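Local atomic coordinates of 4-aminobutyrate transaminase (Acinetobacter baumannii, PDB entry 6WOP), a protein that probably transfers the amino group of 4-aminobutyrate to 2-oxoglutarate, using pyridoxal 5'-phosphate as cofactor. Residues 31-36 with 398-403; 69-74 with 302-307; 143-148 with 162-167. One frame throughout, in Å; residues are numbered along the deposited sequence.

Contact 1: 31-36 with 398-403; sequences AENATI and TIPAEQ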
ATOM      1  N   ALA A  31     -29.537   7.362 -33.340  1.00 14.44           N
ATOM      2  CA  ALA A  31     -28.262   7.139 -34.009  1.00 19.20           C
ATOM      3  C   ALA A  31     -28.405   5.877 -34.839  1.00 18.58           C
ATOM      4  O   ALA A  31     -29.151   4.971 -34.466  1.00 17.71           O
ATOM      5  CB  ALA A  31     -27.076   6.998 -33.022  1.00 18.08           C
ATOM      6  N   GLU A  32     -27.747   5.845 -35.991  1.00 17.56           N
ATOM      7  CA  GLU A  32     -27.836   4.652 -36.834  1.00 15.34           C
ATOM      8  C   GLU A  32     -26.609   4.617 -37.729  1.00 18.71           C
ATOM      9  O   GLU A  32     -26.381   5.552 -38.531  1.00 19.02           O
ATOM     10  CB  GLU A  32     -29.151   4.593 -37.671  1.00 17.32           C
ATOM     11  CG  GLU A  32     -29.438   3.117 -38.183  1.00 17.75           C
ATOM     12  CD  GLU A  32     -30.871   2.909 -38.697  1.00 27.58           C
ATOM     13  OE1 GLU A  32     -31.755   3.649 -38.287  1.00 29.50           O
ATOM     14  OE2 GLU A  32     -31.083   2.015 -39.529  1.00 32.90           O
ATOM     15  N   ASN A  33     -25.895   3.485 -37.658  1.00 16.82           N
ATOM     16  CA  ASN A  33     -24.646   3.223 -38.377  1.00 18.46           C
ATOM     17  C   ASN A  33     -23.666   4.323 -37.964  1.00 17.93           C
ATOM     18  O   ASN A  33     -23.214   4.317 -36.805  1.00 17.72           O
ATOM     19  CB  ASN A  33     -24.839   3.088 -39.919  1.00 14.32           C
ATOM     20  CG  ASN A  33     -23.518   2.608 -40.662  1.00 19.25           C
ATOM     21  OD1 ASN A  33     -22.470   2.356 -40.029  1.00 19.83           O
ATOM     22  ND2 ASN A  33     -23.585   2.483 -41.952  1.00 22.05           N
ATOM     23  N   ALA A  34     -23.371   5.294 -38.838  1.00 18.21           N
ATOM     24  CA  ALA A  34     -22.448   6.376 -38.476  1.00 19.58           C
ATOM     25  C   ALA A  34     -23.145   7.744 -38.488  1.00 18.73           C
ATOM     26  O   ALA A  34     -22.485   8.779 -38.671  1.00 18.72           O
ATOM     27  CB  ALA A  34     -21.234   6.385 -39.431  1.00 17.70           C
ATOM     28  N   THR A  35     -24.471   7.769 -38.359  1.00 19.25           N
ATOM     29  CA  THR A  35     -25.262   9.000 -38.297  1.00 17.68           C
ATOM     30  C   THR A  35     -25.872   9.156 -36.905  1.00 19.99           C
ATOM     31  O   THR A  35     -26.476   8.203 -36.390  1.00 20.79           O
ATOM     32  CB  THR A  35     -26.383   8.928 -39.332  1.00 18.34           C
ATOM     33  OG1 THR A  35     -25.776   8.528 -40.586  1.00 21.65           O
ATOM     34  CG2 THR A  35     -27.054  10.321 -39.536  1.00 19.82           C
ATOM     35  N   ILE A  36     -25.749  10.348 -36.315  1.00 19.73           N
ATOM     36  CA  ILE A  36     -26.352  10.657 -35.011  1.00 17.81           C
ATOM     37  C   ILE A  36     -27.200  11.896 -35.184  1.00 19.71           C
ATOM     38  O   ILE A  36     -26.788  12.831 -35.886  1.00 21.73           O
ATOM     39  CB  ILE A  36     -25.271  10.937 -33.927  1.00 19.06           C
ATOM     40  CG1 ILE A  36     -24.298   9.761 -33.795  1.00 18.50           C
ATOM     41  CG2 ILE A  36     -25.969  11.278 -32.539  1.00 21.30           C
ATOM     42  CD1 ILE A  36     -22.972  10.236 -33.093  1.00 21.38           C
ATOM     43  N   THR A 398     -18.393   0.237 -40.599  1.00 16.99           N
ATOM     44  CA  THR A 398     -19.546   0.094 -41.497  1.00 19.28           C
ATOM     45  C   THR A 398     -19.965   1.428 -42.147  1.00 20.64           C
ATOM     46  O   THR A 398     -20.989   1.468 -42.853  1.00 17.80           O
ATOM     47  CB  THR A 398     -20.717  -0.468 -40.684  1.00 20.84           C
ATOM     48  OG1 THR A 398     -20.934   0.366 -39.528  1.00 20.02           O
ATOM     49  CG2 THR A 398     -20.440  -1.902 -40.176  1.00 16.87           C
ATOM     50  N   ILE A 399     -19.249   2.522 -41.890  1.00 18.11           N
ATOM     51  CA  ILE A 399     -19.697   3.839 -42.404  1.00 18.28           C
ATOM     52  C   ILE A 399     -19.812   3.791 -43.937  1.00 19.69           C
ATOM     53  O   ILE A 399     -18.937   3.237 -44.622  1.00 20.36           O
ATOM     54  CB  ILE A 399     -18.736   4.963 -41.906  1.00 18.63           C
ATOM     55  CG1 ILE A 399     -19.282   6.319 -42.364  1.00 19.74           C
ATOM     56  CG2 ILE A 399     -17.300   4.786 -42.448  1.00 20.99           C
ATOM     57  CD1 ILE A 399     -18.551   7.487 -41.703  1.00 21.20           C
ATOM     58  N   PRO A 400     -20.890   4.287 -44.545  1.00 20.38           N
ATOM     59  CA  PRO A 400     -20.960   4.286 -46.010  1.00 20.97           C
ATOM     60  C   PRO A 400     -19.814   5.095 -46.581  1.00 21.89           C
ATOM     61  O   PRO A 400     -19.509   6.160 -46.070  1.00 22.04           O
ATOM     62  CB  PRO A 400     -22.301   4.952 -46.292  1.00 21.57           C
ATOM     63  CG  PRO A 400     -23.162   4.635 -45.012  1.00 20.19           C
ATOM     64  CD  PRO A 400     -22.103   4.845 -43.920  1.00 19.08           C
ATOM     65  N   ALA A 401     -19.233   4.626 -47.691  1.00 25.32           N
ATOM     66  CA  ALA A 401     -18.030   5.272 -48.242  1.00 24.49           C
ATOM     67  C   ALA A 401     -18.312   6.741 -48.586  1.00 26.13           C
ATOM     68  O   ALA A 401     -17.460   7.616 -48.387  1.00 26.49           O
ATOM     69  CB  ALA A 401     -17.557   4.479 -49.466  1.00 27.60           C
ATOM     70  N   GLU A 402     -19.532   7.036 -49.069  1.00 25.63           N
ATOM     71  CA  GLU A 402     -19.861   8.408 -49.466  1.00 26.82           C
ATOM     72  C   GLU A 402     -20.020   9.339 -48.270  1.00 25.87           C
ATOM     73  O   GLU A 402     -19.692  10.522 -48.359  1.00 27.70           O
ATOM     74  CB  GLU A 402     -21.139   8.420 -50.324  1.00 34.49           C
ATOM     75  CG  GLU A 402     -22.423   8.066 -49.588  1.00 33.01           C
ATOM     76  CD  GLU A 402     -22.744   6.541 -49.549  1.00 32.67           C
ATOM     77  OE1 GLU A 402     -21.875   5.678 -49.871  1.00 27.85           O
ATOM     78  OE2 GLU A 402     -23.908   6.224 -49.211  1.00 30.04           O
ATOM     79  N   GLN A 403     -20.475   8.825 -47.132  1.00 24.24           N
ATOM     80  CA  GLN A 403     -20.574   9.617 -45.918  1.00 23.40           C
ATOM     81  C   GLN A 403     -19.201   9.799 -45.258  1.00 25.72           C
ATOM     82  O   GLN A 403     -18.881  10.883 -44.750  1.00 26.91           O
ATOM     83  CB  GLN A 403     -21.536   8.943 -44.950  1.00 23.36           C
ATOM     84  CG  GLN A 403     -21.853   9.797 -43.740  1.00 27.42           C
ATOM     85  CD  GLN A 403     -22.776   9.102 -42.728  1.00 24.32           C
ATOM     86  OE1 GLN A 403     -22.617   7.930 -42.417  1.00 21.76           O
ATOM     87  NE2 GLN A 403     -23.690   9.856 -42.182  1.00 23.10           N
TER

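Contact 2: 69-74 with 302-307; sequences EQLTKF and SPIAVA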
ATOM      1  N   GLU A  69     -34.127 -10.800 -30.318  1.00 18.60           N
ATOM      2  CA  GLU A  69     -34.501 -12.192 -30.071  1.00 17.47           C
ATOM      3  C   GLU A  69     -34.193 -12.582 -28.628  1.00 17.87           C
ATOM      4  O   GLU A  69     -34.992 -13.250 -27.975  1.00 19.16           O
ATOM      5  CB  GLU A  69     -33.770 -13.114 -31.036  1.00 21.43           C
ATOM      6  CG  GLU A  69     -33.855 -14.595 -30.739  1.00 25.54           C
ATOM      7  CD  GLU A  69     -35.228 -15.211 -31.021  1.00 34.41           C
ATOM      8  OE1 GLU A  69     -36.163 -14.517 -31.516  1.00 37.18           O
ATOM      9  OE2 GLU A  69     -35.357 -16.423 -30.733  1.00 37.64           O
ATOM     10  N   GLN A  70     -33.037 -12.189 -28.118  1.00 16.09           N
ATOM     11  CA  GLN A  70     -32.741 -12.518 -26.713  1.00 15.78           C
ATOM     12  C   GLN A  70     -33.740 -11.865 -25.747  1.00 18.96           C
ATOM     13  O   GLN A  70     -34.009 -12.424 -24.669  1.00 18.72           O
ATOM     14  CB  GLN A  70     -31.310 -12.088 -26.350  1.00 18.25           C
ATOM     15  CG  GLN A  70     -30.969 -12.514 -24.896  1.00 17.02           C
ATOM     16  CD  GLN A  70     -30.816 -14.046 -24.763  1.00 20.51           C
ATOM     17  OE1 GLN A  70     -30.353 -14.694 -25.698  1.00 21.84           O
ATOM     18  NE2 GLN A  70     -31.199 -14.606 -23.629  1.00 19.35           N
ATOM     19  N   LEU A  71     -34.315 -10.704 -26.092  1.00 16.46           N
ATOM     20  CA  LEU A  71     -35.289 -10.107 -25.200  1.00 19.25           C
ATOM     21  C   LEU A  71     -36.536 -10.970 -25.064  1.00 21.62           C
ATOM     22  O   LEU A  71     -37.295 -10.758 -24.118  1.00 21.04           O
ATOM     23  CB  LEU A  71     -35.733  -8.728 -25.697  1.00 16.46           C
ATOM     24  CG  LEU A  71     -34.700  -7.594 -25.625  1.00 22.65           C
ATOM     25  CD1 LEU A  71     -35.286  -6.326 -26.363  1.00 22.71           C
ATOM     26  CD2 LEU A  71     -34.445  -7.305 -24.149  1.00 19.84           C
ATOM     27  N   THR A  72     -36.797 -11.877 -26.016  1.00 18.34           N
ATOM     28  CA  THR A  72     -37.924 -12.784 -25.876  1.00 17.65           C
ATOM     29  C   THR A  72     -37.565 -13.985 -25.008  1.00 18.81           C
ATOM     30  O   THR A  72     -38.427 -14.813 -24.724  1.00 20.40           O
ATOM     31  CB  THR A  72     -38.420 -13.336 -27.231  1.00 20.29           C
ATOM     32  OG1 THR A  72     -37.486 -14.296 -27.706  1.00 19.13           O
ATOM     33  CG2 THR A  72     -38.522 -12.261 -28.251  1.00 20.03           C
ATOM     34  N   LYS A  73     -36.325 -14.110 -24.592  1.00 15.58           N
ATOM     35  CA  LYS A  73     -35.904 -15.278 -23.833  1.00 18.64           C
ATOM     36  C   LYS A  73     -35.603 -14.920 -22.378  1.00 18.87           C
ATOM     37  O   LYS A  73     -36.340 -15.347 -21.478  1.00 17.49           O
ATOM     38  CB  LYS A  73     -34.692 -15.909 -24.505  1.00 18.66           C
ATOM     39  CG  LYS A  73     -35.019 -16.453 -25.940  1.00 23.23           C
ATOM     40  CD  LYS A  73     -33.739 -16.950 -26.618  1.00 32.94           C
ATOM     41  CE  LYS A  73     -33.968 -17.505 -28.031  1.00 42.17           C
ATOM     42  NZ  LYS A  73     -32.627 -17.835 -28.668  1.00 44.12           N
ATOM     43  N   PHE A  74     -34.548 -14.152 -22.133  1.00 16.20           N
ATOM     44  CA  PHE A  74     -34.201 -13.690 -20.787  1.00 16.67           C
ATOM     45  C   PHE A  74     -33.112 -12.638 -20.927  1.00 17.85           C
ATOM     46  O   PHE A  74     -32.350 -12.655 -21.895  1.00 19.89           O
ATOM     47  CB  PHE A  74     -33.747 -14.834 -19.858  1.00 15.73           C
ATOM     48  CG  PHE A  74     -32.579 -15.635 -20.367  1.00 17.09           C
ATOM     49  CD1 PHE A  74     -32.782 -16.675 -21.250  1.00 19.01           C
ATOM     50  CD2 PHE A  74     -31.276 -15.318 -19.991  1.00 19.27           C
ATOM     51  CE1 PHE A  74     -31.741 -17.393 -21.744  1.00 21.40           C
ATOM     52  CE2 PHE A  74     -30.202 -16.076 -20.470  1.00 18.19           C
ATOM     53  CZ  PHE A  74     -30.440 -17.082 -21.354  1.00 19.33           C
ATOM     54  N   SER A 302     -23.470 -10.444 -19.782  1.00 17.08           N
ATOM     55  CA  SER A 302     -24.908 -10.241 -19.826  1.00 16.86           C
ATOM     56  C   SER A 302     -25.505 -10.948 -21.052  1.00 19.74           C
ATOM     57  O   SER A 302     -24.965 -10.821 -22.155  1.00 18.04           O
ATOM     58  CB  SER A 302     -25.144  -8.738 -19.858  1.00 18.33           C
ATOM     59  OG  SER A 302     -26.304  -8.431 -20.623  1.00 20.77           O
ATOM     60  N   PRO A 303     -26.596 -11.710 -20.871  1.00 19.63           N
ATOM     61  CA  PRO A 303     -27.211 -12.428 -22.010  1.00 17.64           C
ATOM     62  C   PRO A 303     -27.463 -11.539 -23.222  1.00 16.70           C
ATOM     63  O   PRO A 303     -27.294 -11.996 -24.369  1.00 16.95           O
ATOM     64  CB  PRO A 303     -28.554 -12.926 -21.414  1.00 19.72           C
ATOM     65  CG  PRO A 303     -28.243 -13.111 -19.938  1.00 21.28           C
ATOM     66  CD  PRO A 303     -27.280 -11.948 -19.581  1.00 23.22           C
ATOM     67  N   ILE A 304     -27.963 -10.317 -22.964  1.00 16.66           N
ATOM     68  CA  ILE A 304     -28.211  -9.304 -24.006  1.00 18.67           C
ATOM     69  C   ILE A 304     -26.926  -9.002 -24.768  1.00 17.47           C
ATOM     70  O   ILE A 304     -26.878  -9.040 -26.001  1.00 15.40           O
ATOM     71  CB  ILE A 304     -28.769  -8.026 -23.337  1.00 21.40           C
ATOM     72  CG1 ILE A 304     -30.095  -8.325 -22.645  1.00 22.20           C
ATOM     73  CG2 ILE A 304     -28.882  -6.784 -24.273  1.00 19.11           C
ATOM     74  CD1 ILE A 304     -31.138  -8.730 -23.605  1.00 19.63           C
ATOM     75  N   ALA A 305     -25.858  -8.675 -24.029  1.00 14.59           N
ATOM     76  CA  ALA A 305     -24.591  -8.299 -24.644  1.00 21.56           C
ATOM     77  C   ALA A 305     -23.899  -9.480 -25.279  1.00 18.97           C
ATOM     78  O   ALA A 305     -23.153  -9.302 -26.247  1.00 16.26           O
ATOM     79  CB  ALA A 305     -23.653  -7.649 -23.608  1.00 17.78           C
ATOM     80  N   VAL A 306     -24.095 -10.680 -24.737  1.00 14.43           N
ATOM     81  CA  VAL A 306     -23.526 -11.873 -25.345  1.00 14.77           C
ATOM     82  C   VAL A 306     -24.191 -12.110 -26.712  1.00 17.74           C
ATOM     83  O   VAL A 306     -23.536 -12.418 -27.712  1.00 14.75           O
ATOM     84  CB  VAL A 306     -23.721 -13.061 -24.399  1.00 16.12           C
ATOM     85  CG1 VAL A 306     -23.543 -14.384 -25.164  1.00 16.62           C
ATOM     86  CG2 VAL A 306     -22.699 -12.969 -23.194  1.00 16.31           C
ATOM     87  N   ALA A 307     -25.494 -11.895 -26.786  1.00 17.38           N
ATOM     88  CA  ALA A 307     -26.150 -12.065 -28.088  1.00 19.07           C
ATOM     89  C   ALA A 307     -25.613 -11.061 -29.080  1.00 18.12           C
ATOM     90  O   ALA A 307     -25.431 -11.376 -30.276  1.00 20.01           O
ATOM     91  CB  ALA A 307     -27.680 -11.914 -27.948  1.00 18.10           C
TER
HETATM   92  O   HOH W   1     -27.444 -14.566 -25.036  1.00 21.14           O

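Contact 3: 143-148 with 162-167; sequences SFMTMA and VMPAGV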
ATOM      1  N   SER A 143     -11.003   2.294 -11.911  1.00 13.90           N
ATOM      2  CA  SER A 143     -10.957   1.650 -10.607  1.00 14.49           C
ATOM      3  C   SER A 143      -9.676   2.146  -9.898  1.00 16.10           C
ATOM      4  O   SER A 143      -8.818   2.813 -10.499  1.00 16.41           O
ATOM      5  CB  SER A 143     -10.991   0.113 -10.779  1.00 16.40           C
ATOM      6  OG  SER A 143      -9.672  -0.345 -11.102  1.00 18.55           O
ATOM      7  N   PHE A 144      -9.534   1.862  -8.597  1.00 14.28           N
ATOM      8  CA  PHE A 144      -8.279   2.260  -7.960  1.00 14.04           C
ATOM      9  C   PHE A 144      -7.128   1.503  -8.584  1.00 17.49           C
ATOM     10  O   PHE A 144      -6.127   2.114  -8.973  1.00 19.67           O
ATOM     11  CB  PHE A 144      -8.370   2.029  -6.461  1.00 14.71           C
ATOM     12  CG  PHE A 144      -9.023   3.155  -5.770  1.00 14.97           C
ATOM     13  CD1 PHE A 144      -8.276   4.272  -5.449  1.00 17.22           C
ATOM     14  CD2 PHE A 144     -10.409   3.136  -5.504  1.00 15.37           C
ATOM     15  CE1 PHE A 144      -8.897   5.392  -4.833  1.00 18.46           C
ATOM     16  CE2 PHE A 144     -11.011   4.197  -4.894  1.00 18.89           C
ATOM     17  CZ  PHE A 144     -10.253   5.343  -4.535  1.00 19.05           C
ATOM     18  N   MET A 145      -7.290   0.184  -8.834  1.00 16.46           N
ATOM     19  CA  MET A 145      -6.136  -0.479  -9.440  1.00 15.45           C
ATOM     20  C   MET A 145      -5.915  -0.030 -10.887  1.00 16.64           C
ATOM     21  O   MET A 145      -4.756   0.142 -11.313  1.00 14.86           O
ATOM     22  CB  MET A 145      -6.281  -1.997  -9.393  1.00 14.66           C
ATOM     23  CG  MET A 145      -5.099  -2.776  -9.980  1.00 18.16           C
ATOM     24  SD  MET A 145      -3.452  -2.115  -9.410  1.00 26.84           S
ATOM     25  CE  MET A 145      -2.840  -3.312  -8.289  1.00 34.90           C
ATOM     26  N   THR A 146      -6.995   0.070 -11.715  1.00 15.10           N
ATOM     27  CA  THR A 146      -6.736   0.476 -13.087  1.00 16.52           C
ATOM     28  C   THR A 146      -6.372   1.961 -13.191  1.00 17.57           C
ATOM     29  O   THR A 146      -5.704   2.352 -14.153  1.00 18.46           O
ATOM     30  CB  THR A 146      -7.938   0.075 -14.019  1.00 12.67           C
ATOM     31  OG1 THR A 146      -9.184   0.591 -13.510  1.00 14.91           O
ATOM     32  CG2 THR A 146      -8.079  -1.472 -14.006  1.00 14.28           C
ATOM     33  N   MET A 147      -6.765   2.794 -12.225  1.00 13.97           N
ATOM     34  CA  MET A 147      -6.262   4.170 -12.247  1.00 16.20           C
ATOM     35  C   MET A 147      -4.762   4.190 -11.988  1.00 16.44           C
ATOM     36  O   MET A 147      -4.041   5.005 -12.569  1.00 16.37           O
ATOM     37  CB  MET A 147      -6.931   5.030 -11.138  1.00 16.87           C
ATOM     38  CG  MET A 147      -8.236   5.574 -11.522  1.00 18.98           C
ATOM     39  SD  MET A 147      -8.733   6.757 -10.154  1.00 24.50           S
ATOM     40  CE  MET A 147      -9.312   5.681  -8.858  1.00 21.05           C
ATOM     41  N   ALA A 148      -4.299   3.372 -11.048  1.00 17.57           N
ATOM     42  CA  ALA A 148      -2.856   3.306 -10.786  1.00 17.13           C
ATOM     43  C   ALA A 148      -2.124   2.827 -12.030  1.00 17.44           C
ATOM     44  O   ALA A 148      -1.067   3.333 -12.377  1.00 17.36           O
ATOM     45  CB  ALA A 148      -2.574   2.343  -9.604  1.00 16.01           C
ATOM     46  N   VAL A 162      -4.030   8.217  -2.434  1.00 16.77           N
ATOM     47  CA  VAL A 162      -2.979   7.217  -2.594  1.00 16.15           C
ATOM     48  C   VAL A 162      -3.446   6.073  -3.481  1.00 18.91           C
ATOM     49  O   VAL A 162      -4.616   5.671  -3.455  1.00 17.42           O
ATOM     50  CB  VAL A 162      -2.525   6.718  -1.203  1.00 19.99           C
ATOM     51  CG1 VAL A 162      -3.658   6.201  -0.396  1.00 19.58           C
ATOM     52  CG2 VAL A 162      -1.458   5.589  -1.336  1.00 18.39           C
ATOM     53  N   MET A 163      -2.522   5.525  -4.272  1.00 18.12           N
ATOM     54  CA  MET A 163      -2.845   4.477  -5.244  1.00 18.10           C
ATOM     55  C   MET A 163      -2.239   3.187  -4.707  1.00 17.31           C
ATOM     56  O   MET A 163      -1.270   3.239  -3.937  1.00 14.98           O
ATOM     57  CB  MET A 163      -2.255   4.761  -6.638  1.00 15.06           C
ATOM     58  CG  MET A 163      -2.851   5.999  -7.348  1.00 18.74           C
ATOM     59  SD  MET A 163      -4.545   5.477  -7.828  1.00 21.22           S
ATOM     60  CE  MET A 163      -5.600   6.755  -7.095  1.00 21.52           C
ATOM     61  N   PRO A 164      -2.760   2.018  -5.094  1.00 16.78           N
ATOM     62  CA  PRO A 164      -2.186   0.772  -4.562  1.00 18.91           C
ATOM     63  C   PRO A 164      -0.719   0.565  -4.911  1.00 21.13           C
ATOM     64  O   PRO A 164      -0.233   0.916  -5.990  1.00 19.38           O
ATOM     65  CB  PRO A 164      -3.077  -0.331  -5.163  1.00 20.81           C
ATOM     66  CG  PRO A 164      -3.897   0.339  -6.211  1.00 19.08           C
ATOM     67  CD  PRO A 164      -4.008   1.773  -5.871  1.00 17.62           C
ATOM     68  N   ALA A 165      -0.020  -0.061  -3.979  1.00 17.02           N
ATOM     69  CA  ALA A 165       1.395  -0.349  -4.120  1.00 18.73           C
ATOM     70  C   ALA A 165       1.662  -1.351  -5.238  1.00 19.14           C
ATOM     71  O   ALA A 165       0.796  -2.161  -5.588  1.00 20.51           O
ATOM     72  CB  ALA A 165       1.932  -0.929  -2.811  1.00 21.82           C
ATOM     73  N   GLY A 166       2.920  -1.352  -5.722  1.00 15.81           N
ATOM     74  CA  GLY A 166       3.396  -2.371  -6.660  1.00 18.27           C
ATOM     75  C   GLY A 166       3.031  -2.117  -8.118  1.00 18.75           C
ATOM     76  O   GLY A 166       3.048  -3.047  -8.931  1.00 22.13           O
ATOM     77  N   VAL A 167       2.674  -0.886  -8.472  1.00 12.96           N
ATOM     78  CA  VAL A 167       2.399  -0.521  -9.867  1.00 12.90           C
ATOM     79  C   VAL A 167       3.412   0.520 -10.306  1.00 18.44           C
ATOM     80  O   VAL A 167       3.549   1.558  -9.641  1.00 17.13           O
ATOM     81  CB  VAL A 167       0.978   0.041 -10.002  1.00 16.95           C
ATOM     82  CG1 VAL A 167       0.654   0.461 -11.504  1.00 12.83           C
ATOM     83  CG2 VAL A 167      -0.000  -1.025  -9.480  1.00 16.73           C
TER

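Contact 1: 31-36 with 398-403
N33 and T398 grip each other through a pair of hydrogen bonds at the tip of a beta hairpin. T398 OG1 donates to N33 OD1 at 2.6 Å from above the carbonyl plane rather than along a lone pair. The amide nitrogen answers, N33 ND2 reaching T398 O at 2.9 Å with the acceptor almost in its amide plane. Extending the asparagine with CG anti to the backbone N (chi1 -172°) carries the amide out to this partner, and ND2 passes close to P400 CD. The type II' turn from E32 to T35 offers the three residues that take part.

The buried part is one residue further on, where A34 CB packs on I399 CG1 at 3.5 Å. Both residues are buried, and I45, F47 and L328 add their side chains around I399. The polar pairs flank this apolar spot on partly exposed residues: N33 with T398 on one hand, and on the other Q403, whose extended chain brings NE2 to T35 OG1 at 2.9 Å, nearly straight at 162°.

A small apolar patch is thus buried between two polar pairs, whose directional amide and hydroxyl bonds probably hold the hairpin in its orientation against helix 401-416.

Contact 2: 69-74 with 302-307
Two torsions of Q70 shape its meeting with P303 and I304: CG lies anti to the backbone N (chi1 -177°), and the chain then bends at chi2 (70°), which brings the side chain across the start of the other helix. F74, with CG lodged between its own backbone N and carbonyl carbon (chi1 57°), swings its ring back against that amide. Q70 NE2 consequently sits over the ring centre, 3.3 Å above the plane, while also donating to F74 O at 2.9 Å. The amide is held within its own segment, and it is the methylene Q70 CG that comes to 3.7 Å from P303 O. A water completes the link by donating to P303 O and, weakly, to Q70 OE1.

F74 CE2 meets P303 CG at 3.6 Å, the two side chains crossing at about a right angle; L71 CD2 touches I304 CD1 at the same distance; and Q70 CB faces A307 CB at 4.0 Å.

The C-terminal part of helix 61-71 is thus packed on the first turn of helix 303-318, capped weakly by S302. The second subunit borders both: L71 packs on L71 of that subunit, I304 on its F275, and its R59 NE bonds L71 O.

Contact 3: 143-148 with 162-167
The F144 ring meets M163 obliquely, M163 CE coming to 4.0 Å from F144 CD1, with the two side chains crossing at about a right angle. One face of the ring is covered from within its own helix by M147 CE, which stands 3.8 Å above the plane and is displaced toward the rim. The P164 ring turns into the helix: P164 CD lies 3.8 Å from F144 O and also abuts the methyl of A148, while P164 CG rests near M145 CA.

Three methionines adapt the surfaces to one another. M163 bends at chi2 and chi3, so that its sulfur lies against the helix backbone, beside the F144 O and A148 N pair and 3.9 Å from each, before the methyl reaches the phenyl ring. M145, bent at chi2 (45°) after CG is sent out anti to the backbone N, delivers SD to V167 CG2 at 3.6 Å. A148 is the central small residue: its CB faces M163 CB at 3.8 Å, and its carbonyl oxygen A148 O is met by V167 CG1 at 3.5 Å.

S143 caps this short helix, its OG accepting from T146 N at 2.8 Å and from the hydroxyl of T146, and hydrogen-bonding besides to E117 of helix 112-127. Helix 144-149 belongs to the connection between the parallel neighbours 131-135 and 167-170, and the loop 162-166 packs against it and leads into strand 167-170, outermost in the sheet that runs from 104-109 to 167-170. The second subunit borders the site too, with its R124 bonded to V162 O and its E117 to F144 N.

In the fold
Along the chain the contacts form concentric pairs, contact 3 within contact 2 and contact 2 within contact 1. In space they are well separated: centres of contacts 1 and 2 lie 25 Å apart, 2 and 3 34 Å, and 1 and 3 39 Å on opposite sides of the chain's centre. Contact 1 joins the sheet containing 28-32 and 35-38 to the start of helix 401-416, contact 2 joins helix 61-71 to helix 303-318, and contact 3 belongs to the sheet ending in 167-170. Between subunits, contacts 1 and 2 do meet: A31 packs on F74 of the second subunit, and R59, which holds E32, reaches L71 of that subunit. The same residues thus serve contacts within the chain and contacts between subunits.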